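Local coordinates for TATA-box-binding protein (Sulfolobus acidocaldarius, PDB 1MP9) that probably binds the TATA box element of archaeal promoters, close to the transcription start, as a general factor in activating genes transcribed by RNA polymerase, at residues 111-116 against 173-178; 11-16 against 169-174; 153-156 against 160-163; 122-127 against 180-185. All coordinates share one frame; numbering follows the deposited sequence.

All four contacts lie in or against the second repeat of this TBP fold, a curved antiparallel sheet with helices on it. Contacts 1, 2 and 4 share helix 168-184. Contact 2 joins the start of that helix to strand 12-23, contact 1 its middle to strand 103-114, and contact 4 its end to helix 121-127. The centres of contacts 1 and 2 are 6 Å apart, those of contacts 2 and 4, 20 Å. Contact 3, a hairpin 8 Å from contact 1 between centres, is nested in the loops closed by the other three. Strand 12-23, which leads into the first repeat, packs against a helix largely in the second, so the two halves meet here.

Contact 1. Residues 111-116 against 173-178; sequences ASANLH and KAVKKI
V175 of the helix points at the strand and meets two residues there, A113 and L115. Its two methyl groups divide the work. CG2 lies 4.0 Å from CB of A113, and CG1 lies 3.9 Å from CD2 of L115. CG1 also comes to 4.2 Å from the same CB of A113, so the alanine methyl faces both prongs of the valine fork. The contact is purely apolar, and all three side chains are buried.

The torsions explain the arrangement. V175 has CG1 anti to its own backbone N (chi1 173°), which places CG2 anti to the carbonyl carbon. Both methyls can then reach the strand. L115 starts beyond the end of the regular strand, and its CB does not aim straight at the helix. Its CD2, the branch that does not continue the extended chain, turns to CG1 of V175. The two side chains run alongside one another with opposite headings. The small A113 is consistent with the close approach: its CA is 7.5 Å from the CA of V175.

A second shell holds these groups. I162 touches both A113 and V175, while M160 touches L115. A11 and Y9 also pack on V175, and V13 of strand 12-23 joins them. Helix 168-184 thus rests across the sheet, over strand 103-114 with strands 12-23 and 159-165 beside it. This is the helix-on-sheet packing of the second TBP repeat.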
loop_
_atom_site.group_PDB
_atom_site.type_symbol
_atom_site.label_atom_id
_atom_site.label_comp_id
_atom_site.label_asym_id
_atom_site.label_seq_id
_atom_site.Cartn_x
_atom_site.Cartn_y
_atom_site.Cartn_z
ATOM N N ALA A 111 -6.265 10.440 -2.431
ATOM C CA ALA A 111 -7.705 10.667 -2.297
ATOM C C ALA A 111 -8.289 9.636 -1.403
ATOM O O ALA A 111 -7.665 8.597 -1.144
ATOM C CB ALA A 111 -8.423 10.546 -3.669
ATOM N N SER A 112 -9.493 9.920 -0.923
ATOM C CA SER A 112 -10.206 8.934 -0.132
ATOM C C SER A 112 -11.496 8.665 -0.916
ATOM O O SER A 112 -11.840 9.401 -1.870
ATOM C CB SER A 112 -10.556 9.443 1.266
ATOM O OG SER A 112 -11.333 10.626 1.205
ATOM N N ALA A 113 -12.162 7.567 -0.563
ATOM C CA ALA A 113 -13.428 7.235 -1.173
ATOM C C ALA A 113 -14.280 6.509 -0.170
ATOM O O ALA A 113 -13.771 5.906 0.791
ATOM C CB ALA A 113 -13.244 6.360 -2.397
ATOM N N ASN A 114 -15.586 6.591 -0.395
ATOM C CA ASN A 114 -16.560 5.880 0.413
ATOM C C ASN A 114 -17.342 5.065 -0.586
ATOM O O ASN A 114 -18.081 5.639 -1.401
ATOM C CB ASN A 114 -17.534 6.827 1.076
ATOM C CG ASN A 114 -17.476 6.750 2.559
ATOM O OD1 ASN A 114 -16.448 7.114 3.184
ATOM N ND2 ASN A 114 -18.572 6.272 3.167
ATOM N N LEU A 115 -17.219 3.745 -0.518
ATOM C CA LEU A 115 -17.946 2.886 -1.456
ATOM C C LEU A 115 -19.393 2.734 -1.020
ATOM O O LEU A 115 -20.219 2.339 -1.810
ATOM C CB LEU A 115 -17.323 1.495 -1.531
ATOM C CG LEU A 115 -15.906 1.422 -2.096
ATOM C CD1 LEU A 115 -15.421 -0.032 -2.026
ATOM C CD2 LEU A 115 -15.893 1.907 -3.530
ATOM N N HIS A 116 -19.688 3.038 0.240
ATOM C CA HIS A 116 -21.069 2.934 0.748
ATOM C C HIS A 116 -21.661 1.547 0.742
ATOM O O HIS A 116 -22.859 1.344 0.506
ATOM C CB HIS A 116 -21.983 3.900 0.002
ATOM C CG HIS A 116 -21.827 5.311 0.456
ATOM N ND1 HIS A 116 -22.398 5.775 1.618
ATOM C CD2 HIS A 116 -21.064 6.325 -0.019
ATOM C CE1 HIS A 116 -21.994 7.013 1.845
ATOM N NE2 HIS A 116 -21.180 7.370 0.867
ATOM N N LYS A 173 -11.203 6.278 -11.916
ATOM C CA LYS A 173 -11.206 5.006 -12.621
ATOM C C LYS A 173 -10.863 3.850 -11.674
ATOM O O LYS A 173 -11.488 2.780 -11.698
ATOM C CB LYS A 173 -10.169 4.991 -13.736
ATOM C CG LYS A 173 -10.070 3.616 -14.398
ATOM C CD LYS A 173 -9.112 3.645 -15.588
ATOM C CE LYS A 173 -8.940 2.244 -16.210
ATOM N NZ LYS A 173 -7.997 2.367 -17.370
ATOM N N ALA A 174 -9.865 4.058 -10.834
ATOM C CA ALA A 174 -9.477 2.998 -9.911
ATOM C C ALA A 174 -10.615 2.639 -8.932
ATOM O O ALA A 174 -10.830 1.466 -8.635
ATOM C CB ALA A 174 -8.216 3.433 -9.144
ATOM N N VAL A 175 -11.334 3.642 -8.438
ATOM C CA VAL A 175 -12.417 3.387 -7.477
ATOM C C VAL A 175 -13.531 2.575 -8.134
ATOM O O VAL A 175 -13.913 1.543 -7.617
ATOM C CB VAL A 175 -12.975 4.741 -6.871
ATOM C CG1 VAL A 175 -14.203 4.474 -6.001
ATOM C CG2 VAL A 175 -11.878 5.413 -6.017
ATOM N N LYS A 176 -14.042 3.024 -9.285
ATOM C CA LYS A 176 -15.086 2.270 -9.983
ATOM C C LYS A 176 -14.599 0.862 -10.333
ATOM O O LYS A 176 -15.370 -0.084 -10.290
ATOM C CB LYS A 176 -15.551 2.955 -11.292
ATOM C CG LYS A 176 -16.634 2.090 -12.005
ATOM C CD LYS A 176 -17.102 2.579 -13.377
ATOM C CE LYS A 176 -18.022 1.512 -14.096
ATOM N NZ LYS A 176 -19.128 1.026 -13.222
ATOM N N LYS A 177 -13.329 0.729 -10.702
ATOM C CA LYS A 177 -12.804 -0.583 -11.066
ATOM C C LYS A 177 -12.817 -1.585 -9.911
ATOM O O LYS A 177 -13.301 -2.700 -10.069
ATOM C CB LYS A 177 -11.372 -0.445 -11.602
ATOM C CG LYS A 177 -10.792 -1.698 -12.292
ATOM C CD LYS A 177 -9.505 -1.295 -13.058
ATOM C CE LYS A 177 -8.625 -2.499 -13.418
ATOM N NZ LYS A 177 -7.473 -2.102 -14.299
ATOM N N ILE A 178 -12.297 -1.209 -8.746
ATOM C CA ILE A 178 -12.274 -2.151 -7.650
ATOM C C ILE A 178 -13.667 -2.404 -7.154
ATOM O O ILE A 178 -13.984 -3.505 -6.706
ATOM C CB ILE A 178 -11.316 -1.671 -6.500
ATOM C CG1 ILE A 178 -11.035 -2.823 -5.530
ATOM C CG2 ILE A 178 -11.883 -0.496 -5.795
ATOM C CD1 ILE A 178 -10.233 -3.934 -6.121
#

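Contact 2. Residues 11-16 against 169-174; sequences AVVNIE and DEVHKA
V13 and H172 are the nearest backbone pair, with CA atoms 7.0 Å apart where strand 12-16 passes the helix. V13 carries the contact and is flanked by two helix residues. Its CB sits 3.5 Å from NE2 of H172, over one face of the imidazole. CG2 also lies over that face, 4.0 Å from the ring centroid and 26° off the normal, a CH-pi contact. The other methyl, CG1, turns to V171 and meets its CG1 at 3.7 Å.

H172 has its ring carbon CG anti to the carbonyl carbon (chi1 -76°), which swings the ring toward the strand. Water 1 lies at the ring edge, in plane, 3.1 Å from NE2 of H172. It donates to O of V13 at 3.0 Å and so links the ring to the strand backbone. At the other ring nitrogen, ND1 bonds O of E168. An alanine in place of H172 would remove the ring, and is likely to leave V13 with less apolar cover and the water without its helix-side partner.

V171 reaches on to I109 and A111 of strand 103-114, and V13 also touches V175. The start of helix 168-184 therefore covers two neighbouring strands, one from each half of the sheet.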
loop_
_atom_site.group_PDB
_atom_site.type_symbol
_atom_site.label_atom_id
_atom_site.label_comp_id
_atom_site.label_asym_id
_atom_site.label_seq_id
_atom_site.Cartn_x
_atom_site.Cartn_y
_atom_site.Cartn_z
ATOM N N ALA A 11 -20.311 5.251 -4.905
ATOM C CA ALA A 11 -19.028 5.672 -4.337
ATOM C C ALA A 11 -18.793 7.157 -4.495
ATOM O O ALA A 11 -19.121 7.738 -5.523
ATOM C CB ALA A 11 -17.896 4.897 -4.981
ATOM N N VAL A 12 -18.241 7.764 -3.451
ATOM C CA VAL A 12 -17.933 9.184 -3.415
ATOM C C VAL A 12 -16.428 9.338 -3.221
ATOM O O VAL A 12 -15.836 8.756 -2.290
ATOM C CB VAL A 12 -18.676 9.876 -2.255
ATOM C CG1 VAL A 12 -18.246 11.353 -2.154
ATOM C CG2 VAL A 12 -20.208 9.763 -2.492
ATOM N N VAL A 13 -15.817 10.110 -4.118
ATOM C CA VAL A 13 -14.389 10.339 -4.104
ATOM C C VAL A 13 -14.079 11.729 -3.554
ATOM O O VAL A 13 -14.746 12.689 -3.910
ATOM C CB VAL A 13 -13.790 10.244 -5.546
ATOM C CG1 VAL A 13 -12.286 10.624 -5.519
ATOM C CG2 VAL A 13 -13.976 8.814 -6.109
ATOM N N ASN A 14 -13.076 11.817 -2.686
ATOM C CA ASN A 14 -12.649 13.090 -2.127
ATOM C C ASN A 14 -11.130 13.221 -2.268
ATOM O O ASN A 14 -10.398 12.305 -1.883
ATOM C CB ASN A 14 -13.021 13.149 -0.646
ATOM C CG ASN A 14 -12.804 14.517 -0.056
ATOM O OD1 ASN A 14 -13.422 15.493 -0.494
ATOM N ND2 ASN A 14 -11.928 14.609 0.946
ATOM N N ILE A 15 -10.647 14.334 -2.817
ATOM C CA ILE A 15 -9.200 14.540 -2.926
ATOM C C ILE A 15 -8.719 15.073 -1.594
ATOM O O ILE A 15 -9.219 16.078 -1.105
ATOM C CB ILE A 15 -8.855 15.515 -4.011
ATOM C CG1 ILE A 15 -9.291 14.895 -5.344
ATOM C CG2 ILE A 15 -7.311 15.821 -3.990
ATOM C CD1 ILE A 15 -8.912 15.694 -6.553
ATOM N N GLU A 16 -7.779 14.366 -0.985
ATOM C CA GLU A 16 -7.240 14.763 0.310
ATOM C C GLU A 16 -5.998 15.636 0.149
ATOM O O GLU A 16 -5.755 16.512 0.960
ATOM C CB GLU A 16 -6.858 13.512 1.114
ATOM C CG GLU A 16 -8.025 12.540 1.397
ATOM C CD GLU A 16 -9.146 13.201 2.188
ATOM O OE1 GLU A 16 -8.902 14.272 2.767
ATOM O OE2 GLU A 16 -10.269 12.658 2.232
ATOM N N ASP A 169 -8.942 11.808 -13.040
ATOM C CA ASP A 169 -9.743 10.743 -13.636
ATOM C C ASP A 169 -9.188 9.355 -13.327
ATOM O O ASP A 169 -9.940 8.392 -13.268
ATOM C CB ASP A 169 -9.960 10.919 -15.166
ATOM C CG ASP A 169 -8.660 11.033 -15.973
ATOM O OD1 ASP A 169 -7.558 10.640 -15.528
ATOM O OD2 ASP A 169 -8.761 11.526 -17.104
ATOM N N GLU A 170 -7.880 9.246 -13.121
ATOM C CA GLU A 170 -7.301 7.946 -12.760
ATOM C C GLU A 170 -7.830 7.545 -11.379
ATOM O O GLU A 170 -8.109 6.358 -11.123
ATOM C CB GLU A 170 -5.771 8.012 -12.693
ATOM C CG GLU A 170 -5.105 8.471 -13.967
ATOM C CD GLU A 170 -3.599 8.503 -13.824
ATOM O OE1 GLU A 170 -3.087 8.985 -12.790
ATOM O OE2 GLU A 170 -2.919 8.030 -14.754
ATOM N N VAL A 171 -7.925 8.517 -10.471
ATOM C CA VAL A 171 -8.456 8.191 -9.153
ATOM C C VAL A 171 -9.841 7.604 -9.311
ATOM O O VAL A 171 -10.139 6.514 -8.773
ATOM C CB VAL A 171 -8.571 9.406 -8.256
ATOM C CG1 VAL A 171 -9.347 9.007 -6.969
ATOM C CG2 VAL A 171 -7.153 9.922 -7.894
ATOM N N HIS A 172 -10.696 8.303 -10.060
ATOM C CA HIS A 172 -12.049 7.810 -10.251
ATOM C C HIS A 172 -12.114 6.493 -10.985
ATOM O O HIS A 172 -12.996 5.671 -10.718
ATOM C CB HIS A 172 -12.925 8.840 -10.967
ATOM C CG HIS A 172 -13.357 9.959 -10.087
ATOM N ND1 HIS A 172 -12.558 11.053 -9.819
ATOM C CD2 HIS A 172 -14.526 10.177 -9.445
ATOM C CE1 HIS A 172 -13.227 11.905 -9.058
ATOM N NE2 HIS A 172 -14.426 11.396 -8.822
ATOM N N LYS A 173 -11.203 6.278 -11.916
ATOM C CA LYS A 173 -11.206 5.006 -12.621
ATOM C C LYS A 173 -10.863 3.850 -11.674
ATOM O O LYS A 173 -11.488 2.780 -11.698
ATOM C CB LYS A 173 -10.169 4.991 -13.736
ATOM C CG LYS A 173 -10.070 3.616 -14.398
ATOM C CD LYS A 173 -9.112 3.645 -15.588
ATOM C CE LYS A 173 -8.940 2.244 -16.210
ATOM N NZ LYS A 173 -7.997 2.367 -17.370
ATOM N N ALA A 174 -9.865 4.058 -10.834
ATOM C CA ALA A 174 -9.477 2.998 -9.911
ATOM C C ALA A 174 -10.615 2.639 -8.932
ATOM O O ALA A 174 -10.830 1.466 -8.635
ATOM C CB ALA A 174 -8.216 3.433 -9.144
HETATM O O HOH W 1 -15.286 13.592 -6.744
#

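Contact 3. Residues 153-156 against 160-163; sequences LIFS and MVIT
L153 and V161 form an antiparallel hydrogen-bonded pair, with two backbone bonds of equal length. N of L153 donates to O of V161 at 2.9 Å, with an N-H...O angle of 166°. N of V161 returns a bond to O of L153, also 2.9 Å, at 158°. CA of M160 adds a CA-H...O contact to O of L153 at 3.1 Å. That oxygen is thus met by both V161 N and M160 CA.

The side chains of L153 and V161 lie side by side and point the same way from the sheet. CD1 of L153 comes to 3.8 Å from CB of V161, and CB of L153 also approaches that carbon. L153 sets its CG anti to the carbonyl carbon (chi1 -56°), and its extended end carries CD1 over the valine fork.

I154 and M160, the next pair, are non-hydrogen-bonded and project from the other face. CG1 of I154 meets CG of M160 at 4.0 Å. F155 presents its ring edge to the partner strand, with CE1 of F155 4.3 Å from CG2 of V161. Its ring also takes part in a cation-pi contact with K159.

This is the hairpin of strands 150-154 and 159-165. I154 and M160 pack on I178 of helix 168-184. The face of L153 and V161, turned away from that helix, probably corresponds to the concave DNA-binding surface of TBP relatives. Here I142 and Q137 of the second subunit pack against it. Beyond the hairpin, strand 141-145 borders 150-154 and strand 103-114 borders 159-165.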
loop_
_atom_site.group_PDB
_atom_site.type_symbol
_atom_site.label_atom_id
_atom_site.label_comp_id
_atom_site.label_asym_id
_atom_site.label_seq_id
_atom_site.Cartn_x
_atom_site.Cartn_y
_atom_site.Cartn_z
ATOM N N LEU A 153 -6.005 1.247 -0.275
ATOM C CA LEU A 153 -6.167 0.733 1.104
ATOM C C LEU A 153 -7.699 0.611 1.131
ATOM O O LEU A 153 -8.388 1.582 0.866
ATOM C CB LEU A 153 -5.699 1.744 2.150
ATOM C CG LEU A 153 -4.260 2.225 1.985
ATOM C CD1 LEU A 153 -3.912 3.171 3.124
ATOM C CD2 LEU A 153 -3.292 1.038 2.015
ATOM N N ILE A 154 -8.223 -0.567 1.426
ATOM C CA ILE A 154 -9.680 -0.808 1.406
ATOM C C ILE A 154 -10.104 -1.360 2.758
ATOM O O ILE A 154 -9.608 -2.395 3.204
ATOM C CB ILE A 154 -10.026 -1.863 0.319
ATOM C CG1 ILE A 154 -9.544 -1.361 -1.055
ATOM C CG2 ILE A 154 -11.566 -2.174 0.306
ATOM C CD1 ILE A 154 -9.568 -2.519 -2.098
ATOM N N PHE A 155 -11.031 -0.673 3.402
ATOM C CA PHE A 155 -11.468 -1.089 4.718
ATOM C C PHE A 155 -12.840 -1.715 4.649
ATOM O O PHE A 155 -13.639 -1.444 3.725
ATOM C CB PHE A 155 -11.452 0.110 5.670
ATOM C CG PHE A 155 -10.094 0.773 5.788
ATOM C CD1 PHE A 155 -9.779 1.887 5.017
ATOM C CD2 PHE A 155 -9.137 0.282 6.681
ATOM C CE1 PHE A 155 -8.527 2.511 5.124
ATOM C CE2 PHE A 155 -7.871 0.901 6.797
ATOM C CZ PHE A 155 -7.577 2.022 6.005
ATOM N N SER A 156 -13.131 -2.538 5.644
ATOM C CA SER A 156 -14.387 -3.267 5.661
ATOM C C SER A 156 -15.594 -2.344 5.639
ATOM O O SER A 156 -16.643 -2.722 5.124
ATOM C CB SER A 156 -14.412 -4.211 6.866
ATOM O OG SER A 156 -14.555 -3.466 8.045
ATOM N N MET A 160 -11.894 3.932 1.696
ATOM C CA MET A 160 -10.721 3.569 0.918
ATOM C C MET A 160 -9.805 4.749 0.840
ATOM O O MET A 160 -10.245 5.909 0.932
ATOM C CB MET A 160 -11.084 3.274 -0.543
ATOM C CG MET A 160 -11.708 1.969 -0.915
ATOM S SD MET A 160 -12.223 2.170 -2.690
ATOM C CE MET A 160 -10.615 2.233 -3.512
ATOM N N VAL A 161 -8.534 4.448 0.617
ATOM C CA VAL A 161 -7.552 5.478 0.403
ATOM C C VAL A 161 -6.922 5.112 -0.966
ATOM O O VAL A 161 -6.624 3.932 -1.244
ATOM C CB VAL A 161 -6.482 5.473 1.481
ATOM C CG1 VAL A 161 -5.382 6.493 1.133
ATOM C CG2 VAL A 161 -7.092 5.838 2.836
ATOM N N ILE A 162 -6.753 6.096 -1.827
ATOM C CA ILE A 162 -6.170 5.826 -3.138
ATOM C C ILE A 162 -4.938 6.707 -3.321
ATOM O O ILE A 162 -5.034 7.934 -3.199
ATOM C CB ILE A 162 -7.154 6.160 -4.281
ATOM C CG1 ILE A 162 -8.477 5.400 -4.118
ATOM C CG2 ILE A 162 -6.512 5.807 -5.625
ATOM C CD1 ILE A 162 -9.516 6.094 -3.195
ATOM N N THR A 163 -3.783 6.110 -3.602
ATOM C CA THR A 163 -2.587 6.917 -3.804
ATOM C C THR A 163 -1.798 6.456 -5.054
ATOM O O THR A 163 -1.875 5.295 -5.457
ATOM C CB THR A 163 -1.657 6.875 -2.531
ATOM O OG1 THR A 163 -0.504 7.691 -2.742
ATOM C CG2 THR A 163 -1.163 5.438 -2.252
#

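Contact 4. Residues 122-127 against 180-185; sequences DKAAFL and DKLVEL
L127 and L185 make the larger apolar patch, and A124 and L182 a smaller one. CD1 of L185 lies 3.9 Å from CB of L127, while CD2 approaches the same CB at 4.0 Å. Both branches come from one side. CD1 of L185 also rests 3.7 Å from the backbone O of L127. In the second patch, CD2 of L182 is 3.8 Å from CB of A124. A serine in place of L185 would lack both methyl branches and would probably leave CB of L127 without this apolar neighbour and open a gap beside it.

K123 adds a van der Waals contact. Its CG is anti to the backbone N (chi1 -175°) and the rest of the chain is extended, which lays the carbon CE of K123 3.7 Å from O of L185. The ammonium goes further, with NZ hydrogen-bonded to O of D186 and to O of Q46 of the second subunit.

The contact joins the short helix 121-127 to the end of helix 168-184 and L185 just beyond it. L182 also packs on V188 of strand 188-189. L128, just after helix 121-127, also touches L185. F47 of the second subunit packs on K123 and L127.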
loop_
_atom_site.group_PDB
_atom_site.type_symbol
_atom_site.label_atom_id
_atom_site.label_comp_id
_atom_site.label_asym_id
_atom_site.label_seq_id
_atom_site.Cartn_x
_atom_site.Cartn_y
_atom_site.Cartn_z
ATOM N N ASP A 122 -11.949 -10.697 4.176
ATOM C CA ASP A 122 -11.497 -12.099 4.263
ATOM C C ASP A 122 -11.804 -12.787 2.940
ATOM O O ASP A 122 -10.975 -13.533 2.411
ATOM C CB ASP A 122 -12.241 -12.869 5.366
ATOM C CG ASP A 122 -11.782 -12.503 6.780
ATOM O OD1 ASP A 122 -10.613 -12.749 7.142
ATOM O OD2 ASP A 122 -12.609 -11.988 7.558
ATOM N N LYS A 123 -12.995 -12.529 2.402
ATOM C CA LYS A 123 -13.391 -13.145 1.148
ATOM C C LYS A 123 -12.684 -12.537 -0.045
ATOM O O LYS A 123 -12.228 -13.271 -0.932
ATOM C CB LYS A 123 -14.896 -13.044 0.946
ATOM C CG LYS A 123 -15.393 -13.775 -0.295
ATOM C CD LYS A 123 -16.908 -13.688 -0.394
ATOM C CE LYS A 123 -17.422 -14.485 -1.606
ATOM N NZ LYS A 123 -18.892 -14.432 -1.681
ATOM N N ALA A 124 -12.608 -11.204 -0.082
ATOM C CA ALA A 124 -11.940 -10.510 -1.169
ATOM C C ALA A 124 -10.441 -10.883 -1.224
ATOM O O ALA A 124 -9.856 -11.016 -2.318
ATOM C CB ALA A 124 -12.100 -8.953 -1.003
ATOM N N ALA A 125 -9.831 -11.052 -0.054
ATOM C CA ALA A 125 -8.407 -11.371 0.022
ATOM C C ALA A 125 -8.029 -12.616 -0.771
ATOM O O ALA A 125 -6.925 -12.697 -1.295
ATOM C CB ALA A 125 -7.974 -11.545 1.446
ATOM N N PHE A 126 -8.924 -13.589 -0.854
ATOM C CA PHE A 126 -8.594 -14.783 -1.596
ATOM C C PHE A 126 -9.210 -14.873 -2.984
ATOM O O PHE A 126 -8.989 -15.850 -3.681
ATOM C CB PHE A 126 -8.944 -16.008 -0.767
ATOM C CG PHE A 126 -8.071 -16.168 0.437
ATOM C CD1 PHE A 126 -8.632 -16.263 1.714
ATOM C CD2 PHE A 126 -6.685 -16.124 0.307
ATOM C CE1 PHE A 126 -7.819 -16.303 2.856
ATOM C CE2 PHE A 126 -5.849 -16.158 1.446
ATOM C CZ PHE A 126 -6.421 -16.245 2.724
ATOM N N LEU A 127 -9.993 -13.884 -3.398
ATOM C CA LEU A 127 -10.557 -13.943 -4.735
ATOM C C LEU A 127 -9.975 -12.851 -5.650
ATOM O O LEU A 127 -10.074 -12.933 -6.879
ATOM C CB LEU A 127 -12.091 -13.858 -4.686
ATOM C CG LEU A 127 -12.815 -14.913 -3.808
ATOM C CD1 LEU A 127 -14.311 -14.598 -3.802
ATOM C CD2 LEU A 127 -12.565 -16.351 -4.293
ATOM N N ASP A 180 -16.439 -2.495 -9.015
ATOM C CA ASP A 180 -17.012 -3.455 -9.949
ATOM C C ASP A 180 -16.432 -4.841 -9.733
ATOM O O ASP A 180 -17.156 -5.830 -9.787
ATOM C CB ASP A 180 -16.736 -3.004 -11.381
ATOM C CG ASP A 180 -17.562 -1.807 -11.773
ATOM O OD1 ASP A 180 -17.196 -1.090 -12.742
ATOM O OD2 ASP A 180 -18.585 -1.576 -11.104
ATOM N N LYS A 181 -15.134 -4.932 -9.475
ATOM C CA LYS A 181 -14.570 -6.248 -9.247
ATOM C C LYS A 181 -15.107 -6.825 -7.919
ATOM O O LYS A 181 -15.449 -8.008 -7.844
ATOM C CB LYS A 181 -13.032 -6.190 -9.244
ATOM C CG LYS A 181 -12.345 -7.560 -9.011
ATOM C CD LYS A 181 -12.732 -8.630 -10.077
ATOM C CE LYS A 181 -11.488 -9.378 -10.574
ATOM N NZ LYS A 181 -11.796 -10.623 -11.379
ATOM N N LEU A 182 -15.203 -5.998 -6.877
ATOM C CA LEU A 182 -15.723 -6.514 -5.623
ATOM C C LEU A 182 -17.175 -6.998 -5.780
ATOM O O LEU A 182 -17.560 -8.013 -5.189
ATOM C CB LEU A 182 -15.595 -5.462 -4.514
ATOM C CG LEU A 182 -14.144 -5.187 -4.133
ATOM C CD1 LEU A 182 -14.071 -3.873 -3.307
ATOM C CD2 LEU A 182 -13.552 -6.380 -3.363
ATOM N N VAL A 183 -17.972 -6.297 -6.583
ATOM C CA VAL A 183 -19.379 -6.706 -6.807
ATOM C C VAL A 183 -19.363 -8.016 -7.589
ATOM O O VAL A 183 -20.068 -8.981 -7.273
ATOM C CB VAL A 183 -20.145 -5.632 -7.640
ATOM C CG1 VAL A 183 -21.504 -6.162 -8.113
ATOM C CG2 VAL A 183 -20.363 -4.361 -6.785
ATOM N N GLU A 184 -18.517 -8.060 -8.603
ATOM C CA GLU A 184 -18.407 -9.255 -9.439
ATOM C C GLU A 184 -18.080 -10.494 -8.589
ATOM O O GLU A 184 -18.701 -11.550 -8.745
ATOM C CB GLU A 184 -17.335 -9.003 -10.498
ATOM C CG GLU A 184 -17.320 -9.940 -11.661
ATOM C CD GLU A 184 -15.902 -10.208 -12.112
ATOM O OE1 GLU A 184 -15.126 -9.231 -12.251
ATOM O OE2 GLU A 184 -15.558 -11.392 -12.309
ATOM N N LEU A 185 -17.136 -10.356 -7.666
ATOM C CA LEU A 185 -16.731 -11.458 -6.789
ATOM C C LEU A 185 -17.697 -11.640 -5.604
ATOM O O LEU A 185 -17.468 -12.487 -4.742
ATOM C CB LEU A 185 -15.316 -11.209 -6.257
ATOM C CG LEU A 185 -14.179 -11.099 -7.304
ATOM C CD1 LEU A 185 -12.927 -10.535 -6.638
ATOM C CD2 LEU A 185 -13.897 -12.508 -7.931
#